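Local coordinates for protein P47 (Clostridium botulinum, PDB 6EKT) that belongs to the tubular lipid-binding (TULIP) superfamily and may help protect botulinum neurotoxin on its way through the host gut, at residues D185-W188 against M189-K192. Numbering follows the deposited sequence.
Sequences DIEW and MNPK
M189 lies across one face of the indole of W188, its neighbour in the chain, and the two side chains run side by side, heading the same way. The methionine CG does the touching: it sits 3.6 Å from the centroid of the W188 six-membered ring and only 6° off the ring normal, a CH-pi contact over the face of the benzo ring, toward the rim of the indole. SD hangs farther off, 4.7 Å from that same centroid, so the Met-aromatic part of the contact is the looser one. With W188 CG between its own backbone N and carbonyl carbon (chi1 68°), the indole comes over the peptide N of M189 and faces the methionine side chain. I186 joins on the flank, its CG2 meeting M189 CG at 4.1 Å; with this methyl anti to the backbone N, the branch lies alongside the thioether.

Two i to i+3 backbone bonds hold the turn. M189 N reaches I186 O at 3.2 Å, and N190 N reaches E187 O at 3.0 Å with an N-H...O angle of 162°. The N190 side chain lies against E187 O, CB and CG each 3.4 Å from it, with ND2 in loose contact with E187 CG, while OD1 accepts a hydrogen bond from the S184 hydroxyl, OG.

L406 of helix 403-409 touches I186, W188 and M189, and helix 244-252 packs on the indole through L246, N250 and M251. The arrangement is a short 3-10 turn in the connection between strands 178-181 and 193-199, joining two antiparallel sheets of this elongated TULIP-like protein.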
ATOM      1  N   ASP A 185       2.897  15.348  -3.808  1.00 40.88           N
ATOM      2  CA  ASP A 185       3.396  15.406  -5.174  1.00 42.21           C
ATOM      3  C   ASP A 185       2.709  14.368  -6.059  1.00 40.68           C
ATOM      4  O   ASP A 185       2.546  14.577  -7.256  1.00 41.85           O
ATOM      5  CB  ASP A 185       4.929  15.251  -5.172  1.00 44.20           C
ATOM      6  CG  ASP A 185       5.651  16.521  -4.687  1.00 47.42           C
ATOM      7  OD1 ASP A 185       5.369  17.604  -5.230  1.00 48.83           O
ATOM      8  OD2 ASP A 185       6.496  16.452  -3.761  1.00 49.42           O
ATOM      9  N   ILE A 186       2.283  13.263  -5.456  1.00 39.09           N
ATOM     10  CA  ILE A 186       1.634  12.176  -6.181  1.00 37.52           C
ATOM     11  C   ILE A 186       0.149  12.140  -5.793  1.00 36.95           C
ATOM     12  O   ILE A 186      -0.273  11.448  -4.858  1.00 36.04           O
ATOM     13  CB  ILE A 186       2.406  10.845  -5.982  1.00 36.88           C
ATOM     14  CG1 ILE A 186       3.861  11.012  -6.448  1.00 37.48           C
ATOM     15  CG2 ILE A 186       1.775   9.715  -6.782  1.00 35.54           C
ATOM     16  CD1 ILE A 186       4.847  10.096  -5.752  1.00 38.35           C
ATOM     17  N   GLU A 187      -0.626  12.935  -6.524  1.00 37.29           N
ATOM     18  CA  GLU A 187      -2.023  13.249  -6.216  1.00 37.30           C
ATOM     19  C   GLU A 187      -2.946  12.025  -6.093  1.00 34.25           C
ATOM     20  O   GLU A 187      -3.845  12.004  -5.239  1.00 32.83           O
ATOM     21  CB  GLU A 187      -2.567  14.216  -7.276  1.00 40.81           C
ATOM     22  CG  GLU A 187      -3.917  14.837  -6.969  1.00 44.36           C
ATOM     23  CD  GLU A 187      -4.215  16.013  -7.876  1.00 48.02           C
ATOM     24  OE1 GLU A 187      -5.020  15.846  -8.811  1.00 51.34           O
ATOM     25  OE2 GLU A 187      -3.622  17.100  -7.684  1.00 52.58           O
ATOM     26  N   TRP A 188      -2.725  11.018  -6.931  1.00 32.17           N
ATOM     27  CA  TRP A 188      -3.592   9.828  -6.938  1.00 30.43           C
ATOM     28  C   TRP A 188      -3.560   9.017  -5.642  1.00 29.22           C
ATOM     29  O   TRP A 188      -4.480   8.239  -5.377  1.00 28.52           O
ATOM     30  CB  TRP A 188      -3.343   8.943  -8.170  1.00 29.99           C
ATOM     31  CG  TRP A 188      -2.012   8.259  -8.219  1.00 30.08           C
ATOM     32  CD1 TRP A 188      -0.907   8.683  -8.902  1.00 30.69           C
ATOM     33  CD2 TRP A 188      -1.645   7.021  -7.585  1.00 29.20           C
ATOM     34  NE1 TRP A 188       0.129   7.799  -8.716  1.00 30.53           N
ATOM     35  CE2 TRP A 188      -0.299   6.762  -7.930  1.00 30.11           C
ATOM     36  CE3 TRP A 188      -2.323   6.103  -6.763  1.00 29.31           C
ATOM     37  CZ2 TRP A 188       0.398   5.633  -7.462  1.00 30.02           C
ATOM     38  CZ3 TRP A 188      -1.636   4.969  -6.304  1.00 28.55           C
ATOM     39  CH2 TRP A 188      -0.292   4.743  -6.660  1.00 28.86           C
ATOM     40  N   MET A 189      -2.497   9.208  -4.856  1.00 28.99           N
ATOM     41  CA  MET A 189      -2.358   8.596  -3.526  1.00 28.69           C
ATOM     42  C   MET A 189      -3.109   9.300  -2.391  1.00 29.03           C
ATOM     43  O   MET A 189      -3.316   8.680  -1.314  1.00 27.54           O
ATOM     44  CB  MET A 189      -0.877   8.484  -3.157  1.00 29.09           C
ATOM     45  CG  MET A 189      -0.105   7.467  -3.975  1.00 28.93           C
ATOM     46  SD  MET A 189       1.594   7.213  -3.416  1.00 29.66           S
ATOM     47  CE  MET A 189       1.346   6.219  -1.937  1.00 28.58           C
ATOM     48  N   ASN A 190      -3.503  10.572  -2.596  1.00 29.54           N
ATOM     49  CA  ASN A 190      -4.046  11.406  -1.499  1.00 30.19           C
ATOM     50  C   ASN A 190      -5.209  10.739  -0.767  1.00 29.45           C
ATOM     51  O   ASN A 190      -6.235  10.409  -1.376  1.00 28.45           O
ATOM     52  CB  ASN A 190      -4.469  12.798  -1.968  1.00 31.26           C
ATOM     53  CG  ASN A 190      -3.296  13.681  -2.375  1.00 33.04           C
ATOM     54  OD1 ASN A 190      -2.118  13.394  -2.100  1.00 33.31           O
ATOM     55  ND2 ASN A 190      -3.625  14.773  -3.056  1.00 33.06           N
ATOM     56  N   PRO A 191      -5.044  10.510   0.546  1.00 29.86           N
ATOM     57  CA  PRO A 191      -6.041   9.736   1.284  1.00 29.11           C
ATOM     58  C   PRO A 191      -7.181  10.630   1.771  1.00 30.57           C
ATOM     59  O   PRO A 191      -6.961  11.776   2.189  1.00 30.66           O
ATOM     60  CB  PRO A 191      -5.244   9.179   2.454  1.00 29.20           C
ATOM     61  CG  PRO A 191      -4.207  10.234   2.711  1.00 29.45           C
ATOM     62  CD  PRO A 191      -3.853  10.801   1.359  1.00 30.12           C
ATOM     63  N   LYS A 192      -8.395  10.101   1.713  1.00 30.82           N
ATOM     64  CA  LYS A 192      -9.562  10.861   2.133  1.00 32.25           C
ATOM     65  C   LYS A 192     -10.019  10.337   3.489  1.00 31.45           C
ATOM     66  O   LYS A 192     -10.451  11.101   4.332  1.00 32.79           O
ATOM     67  CB  LYS A 192     -10.671  10.747   1.088  1.00 33.24           C
ATOM     68  CG  LYS A 192     -10.400  11.506  -0.219  1.00 35.82           C
ATOM     69  CD  LYS A 192     -10.522  13.016  -0.038  1.00 38.45           C
ATOM     70  CE  LYS A 192     -10.267  13.778  -1.336  1.00 41.62           C
ATOM     71  NZ  LYS A 192      -8.817  13.797  -1.733  1.00 42.51           N
TER